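Local coordinates for assembly chaperone of ribosomal protein L4 (Acl4) (Chaetomium thermophilum, PDB 5TQB), which probably escorts newly made ribosomal protein L4 as its dedicated chaperone, holding it within an all-helical TPR-like scaffold until ribosome assembly, at residues D242-E252 with L267-K278. Sequence-based numbering, arbitrary orientation.
Sequences DMEEEALEVTE and LGGYARYRLGEK. With EDO (1,2-ethanediol), chain F.
The guanidinium of R272, buried between two helices, is gripped at its edge by oxygens from both while the branch carbon of L248 covers one face. Helices 244-257 and 262-281 form an antiparallel helical hairpin of the kind that builds TPR-like solenoids; the axes of the two short segments come within 9.2 Å, their directions 154° apart. The straight R272 chain passes alongside T251, heading the other way, and brings NH2 to T251 OG1 at 3.2 Å in a nearly straight bond (169°) that lies in the guanidinium plane. R272 NH2 also donates to G268 O, one turn back in its own helix, at 2.9 Å from above the carbonyl plane; the backbone N of R272 reaches that oxygen from the opposite face. R272 NH1 makes a weak bond to L248 O and a long salt bridge to E252 OE1. L248 CG sits over the centre of the guanidinium, 3.6 Å above its plane, and W302 of helix 291-313 adds a cation-pi contact. A leucine in place of R272 would probably leave T251 OG1 without this donor and E252 without its cationic mate across the hairpin. Beside this group T251 CG2 packs on G268 CA, a close backbone approach with no G268 side chain in the way. Midway, L248 CD2 meets L275 CD2 at 3.9 Å, and A247 CB meets A271 CB at 4.3 Å. At the other end E244 is a knob among A271, R274, L275 and K278, its chain bent at chi2 (90°) toward the lysine. D242, E244 and K278 form a salt-bridge network: K278 NZ pairs with E244 OE2, modelled at a doubtful, very short 2.4 Å. The carboxylate of D242 has a stronger partner in a basic side chain of another protein's chain, and K278 NZ bonds only weakly to D242 OD1, at 3.3 Å.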
loop_
_atom_site.group_PDB
_atom_site.type_symbol
_atom_site.label_atom_id
_atom_site.label_comp_id
_atom_site.label_asym_id
_atom_site.label_seq_id
_atom_site.Cartn_x
_atom_site.Cartn_y
_atom_site.Cartn_z
ATOM N N ASP B 242 -5.886 14.741 16.775
ATOM C CA ASP B 242 -6.948 15.627 16.284
ATOM C C ASP B 242 -6.707 16.207 14.890
ATOM O O ASP B 242 -7.028 17.369 14.637
ATOM C CB ASP B 242 -7.188 16.773 17.273
ATOM C CG ASP B 242 -7.502 16.279 18.672
ATOM O OD1 ASP B 242 -8.675 15.924 18.924
ATOM O OD2 ASP B 242 -6.578 16.243 19.516
HETATM N N MSE B 243 -6.144 15.397 13.996
HETATM C CA MSE B 243 -6.008 15.772 12.593
HETATM C C MSE B 243 -6.874 14.844 11.740
HETATM O O MSE B 243 -6.389 14.152 10.839
HETATM C CB MSE B 243 -4.541 15.715 12.159
HETATM C CG MSE B 243 -3.738 16.951 12.544
HETATM SE SE MSE B 243 -1.873 16.837 11.970
HETATM C CE MSE B 243 -1.317 15.513 13.239
ATOM N N GLU B 244 -8.167 14.836 12.047
ATOM C CA GLU B 244 -9.110 13.951 11.380
ATOM C C GLU B 244 -9.253 14.309 9.903
ATOM O O GLU B 244 -9.427 13.429 9.060
ATOM C CB GLU B 244 -10.479 14.006 12.065
ATOM C CG GLU B 244 -10.471 13.533 13.514
ATOM C CD GLU B 244 -10.200 14.651 14.525
ATOM O OE1 GLU B 244 -9.793 15.764 14.122
ATOM O OE2 GLU B 244 -10.405 14.408 15.734
ATOM N N GLU B 245 -9.173 15.601 9.597
ATOM C CA GLU B 245 -9.279 16.073 8.224
ATOM C C GLU B 245 -8.213 15.410 7.355
ATOM O O GLU B 245 -8.494 14.972 6.242
ATOM C CB GLU B 245 -9.138 17.596 8.164
ATOM C CG GLU B 245 -10.162 18.358 9.004
ATOM C CD GLU B 245 -9.690 18.637 10.428
ATOM O OE1 GLU B 245 -10.333 19.462 11.114
ATOM O OE2 GLU B 245 -8.681 18.035 10.860
ATOM N N GLU B 246 -6.994 15.324 7.875
ATOM C CA GLU B 246 -5.915 14.651 7.166
ATOM C C GLU B 246 -6.157 13.146 7.135
ATOM O O GLU B 246 -5.868 12.487 6.138
ATOM C CB GLU B 246 -4.561 14.949 7.815
ATOM C CG GLU B 246 -4.068 16.383 7.632
ATOM C CD GLU B 246 -4.701 17.365 8.608
ATOM O OE1 GLU B 246 -5.680 16.990 9.287
ATOM O OE2 GLU B 246 -4.214 18.514 8.699
ATOM N N ALA B 247 -6.690 12.602 8.225
ATOM C CA ALA B 247 -6.958 11.169 8.298
ATOM C C ALA B 247 -7.997 10.752 7.264
ATOM O O ALA B 247 -7.937 9.648 6.733
ATOM C CB ALA B 247 -7.419 10.780 9.681
ATOM N N LEU B 248 -8.949 11.640 6.989
ATOM C CA LEU B 248 -10.002 11.370 6.011
ATOM C C LEU B 248 -9.427 11.134 4.613
ATOM O O LEU B 248 -9.840 10.208 3.908
ATOM C CB LEU B 248 -10.998 12.531 5.962
ATOM C CG LEU B 248 -12.343 12.319 6.660
ATOM C CD1 LEU B 248 -12.175 12.207 8.165
ATOM C CD2 LEU B 248 -13.303 13.448 6.313
ATOM N N GLU B 249 -8.480 11.981 4.218
ATOM C CA GLU B 249 -7.828 11.862 2.919
ATOM C C GLU B 249 -6.996 10.585 2.838
ATOM O O GLU B 249 -7.057 9.858 1.842
ATOM C CB GLU B 249 -6.952 13.087 2.655
ATOM C CG GLU B 249 -7.747 14.383 2.545
ATOM C CD GLU B 249 -6.868 15.618 2.432
ATOM O OE1 GLU B 249 -5.701 15.570 2.882
ATOM O OE2 GLU B 249 -7.347 16.641 1.893
ATOM N N VAL B 250 -6.236 10.302 3.892
ATOM C CA VAL B 250 -5.412 9.099 3.933
ATOM C C VAL B 250 -6.270 7.829 3.890
ATOM O O VAL B 250 -5.927 6.879 3.182
ATOM C CB VAL B 250 -4.487 9.077 5.172
ATOM C CG1 VAL B 250 -3.670 7.787 5.228
ATOM C CG2 VAL B 250 -3.556 10.278 5.155
ATOM N N THR B 251 -7.381 7.808 4.626
ATOM C CA THR B 251 -8.245 6.623 4.646
ATOM C C THR B 251 -8.966 6.408 3.313
ATOM O O THR B 251 -9.285 5.273 2.954
ATOM C CB THR B 251 -9.306 6.661 5.786
ATOM O OG1 THR B 251 -10.067 7.874 5.719
ATOM C CG2 THR B 251 -8.645 6.544 7.146
ATOM N N GLU B 252 -9.225 7.487 2.583
ATOM C CA GLU B 252 -9.901 7.369 1.299
ATOM C C GLU B 252 -8.965 6.774 0.241
ATOM O O GLU B 252 -9.384 5.932 -0.553
ATOM C CB GLU B 252 -10.456 8.718 0.843
ATOM C CG GLU B 252 -11.423 8.587 -0.325
ATOM C CD GLU B 252 -12.332 9.790 -0.499
ATOM O OE1 GLU B 252 -12.743 10.390 0.520
ATOM O OE2 GLU B 252 -12.645 10.129 -1.663
ATOM N N LEU B 267 -11.396 2.673 10.795
ATOM C CA LEU B 267 -10.651 3.887 11.096
ATOM C C LEU B 267 -11.246 5.098 10.385
ATOM O O LEU B 267 -11.330 6.180 10.964
ATOM C CB LEU B 267 -9.174 3.713 10.739
ATOM C CG LEU B 267 -8.386 2.822 11.706
ATOM C CD1 LEU B 267 -6.998 2.505 11.139
ATOM C CD2 LEU B 267 -8.270 3.459 13.099
ATOM N N GLY B 268 -11.676 4.909 9.142
ATOM C CA GLY B 268 -12.280 5.984 8.374
ATOM C C GLY B 268 -13.623 6.377 8.957
ATOM O O GLY B 268 -13.968 7.558 9.025
ATOM N N GLY B 269 -14.386 5.377 9.382
ATOM C CA GLY B 269 -15.660 5.620 10.027
ATOM C C GLY B 269 -15.492 6.333 11.356
ATOM O O GLY B 269 -16.252 7.247 11.683
ATOM N N TYR B 270 -14.490 5.915 12.121
ATOM C CA TYR B 270 -14.244 6.506 13.429
ATOM C C TYR B 270 -13.714 7.923 13.279
ATOM O O TYR B 270 -14.111 8.825 14.022
ATOM C CB TYR B 270 -13.261 5.661 14.237
ATOM C CG TYR B 270 -13.163 6.095 15.683
ATOM C CD1 TYR B 270 -11.984 6.618 16.196
ATOM C CD2 TYR B 270 -14.264 5.998 16.532
ATOM C CE1 TYR B 270 -11.897 7.022 17.515
ATOM C CE2 TYR B 270 -14.186 6.394 17.850
ATOM C CZ TYR B 270 -13.000 6.906 18.339
ATOM O OH TYR B 270 -12.917 7.306 19.651
ATOM N N ALA B 271 -12.816 8.117 12.315
ATOM C CA ALA B 271 -12.260 9.442 12.061
ATOM C C ALA B 271 -13.374 10.418 11.698
ATOM O O ALA B 271 -13.329 11.593 12.060
ATOM C CB ALA B 271 -11.227 9.383 10.952
ATOM N N ARG B 272 -14.378 9.921 10.987
ATOM C CA ARG B 272 -15.474 10.757 10.531
ATOM C C ARG B 272 -16.466 10.987 11.668
ATOM O O ARG B 272 -17.100 12.043 11.748
ATOM C CB ARG B 272 -16.142 10.114 9.307
ATOM C CG ARG B 272 -15.297 10.241 8.037
ATOM C CD ARG B 272 -15.783 9.345 6.907
ATOM N NE ARG B 272 -15.022 9.581 5.681
ATOM C CZ ARG B 272 -13.774 9.167 5.475
ATOM N NH1 ARG B 272 -13.167 9.440 4.328
ATOM N NH2 ARG B 272 -13.122 8.484 6.407
ATOM N N TYR B 273 -16.574 10.009 12.562
ATOM C CA TYR B 273 -17.413 10.140 13.752
ATOM C C TYR B 273 -16.843 11.200 14.688
ATOM O O TYR B 273 -17.579 12.044 15.209
ATOM C CB TYR B 273 -17.512 8.796 14.482
ATOM C CG TYR B 273 -18.306 8.849 15.764
ATOM C CD1 TYR B 273 -17.693 9.171 16.965
ATOM C CD2 TYR B 273 -19.665 8.572 15.776
ATOM C CE1 TYR B 273 -18.409 9.223 18.142
ATOM C CE2 TYR B 273 -20.393 8.621 16.953
ATOM C CZ TYR B 273 -19.757 8.947 18.134
ATOM O OH TYR B 273 -20.473 8.995 19.313
ATOM N N ARG B 274 -15.530 11.144 14.898
ATOM C CA ARG B 274 -14.831 12.101 15.756
ATOM C C ARG B 274 -14.946 13.499 15.176
ATOM O O ARG B 274 -15.198 14.469 15.894
ATOM C CB ARG B 274 -13.350 11.726 15.884
ATOM C CG ARG B 274 -13.103 10.394 16.570
ATOM C CD ARG B 274 -13.241 10.524 18.063
ATOM N NE ARG B 274 -12.147 11.301 18.627
ATOM C CZ ARG B 274 -12.187 11.908 19.808
ATOM N NH1 ARG B 274 -11.131 12.593 20.223
ATOM N NH2 ARG B 274 -13.278 11.839 20.567
ATOM N N LEU B 275 -14.759 13.593 13.864
ATOM C CA LEU B 275 -14.856 14.868 13.172
ATOM C C LEU B 275 -16.265 15.447 13.317
ATOM O O LEU B 275 -16.439 16.657 13.464
ATOM C CB LEU B 275 -14.496 14.689 11.696
ATOM C CG LEU B 275 -14.465 15.958 10.845
ATOM C CD1 LEU B 275 -13.483 16.979 11.413
ATOM C CD2 LEU B 275 -14.107 15.617 9.409
ATOM N N GLY B 276 -17.265 14.573 13.288
ATOM C CA GLY B 276 -18.644 15.000 13.422
ATOM C C GLY B 276 -18.945 15.530 14.809
ATOM O O GLY B 276 -19.718 16.474 14.962
ATOM N N GLU B 277 -18.337 14.918 15.823
ATOM C CA GLU B 277 -18.507 15.377 17.199
ATOM C C GLU B 277 -18.013 16.812 17.329
ATOM O O GLU B 277 -18.691 17.658 17.914
ATOM C CB GLU B 277 -17.749 14.480 18.183
ATOM C CG GLU B 277 -18.380 13.116 18.424
ATOM C CD GLU B 277 -17.753 12.380 19.602
ATOM O OE1 GLU B 277 -18.512 11.906 20.477
ATOM O OE2 GLU B 277 -16.506 12.270 19.653
ATOM N N LYS B 278 -16.834 17.080 16.773
ATOM C CA LYS B 278 -16.231 18.408 16.848
ATOM C C LYS B 278 -17.100 19.449 16.147
ATOM O O LYS B 278 -17.473 20.463 16.745
ATOM C CB LYS B 278 -14.828 18.398 16.242
ATOM C CG LYS B 278 -13.812 17.606 17.045
ATOM C CD LYS B 278 -12.459 17.576 16.342
ATOM C CE LYS B 278 -11.367 16.959 17.214
ATOM N NZ LYS B 278 -11.600 15.522 17.530
HETATM C C1 EDO F . -12.290 4.563 -2.374
HETATM O O1 EDO F . -12.114 5.961 -2.460
HETATM C C2 EDO F . -12.600 4.000 -3.743
HETATM O O2 EDO F . -12.800 2.603 -3.652
HETATM O O HOH W 1 -8.049 13.471 19.862
#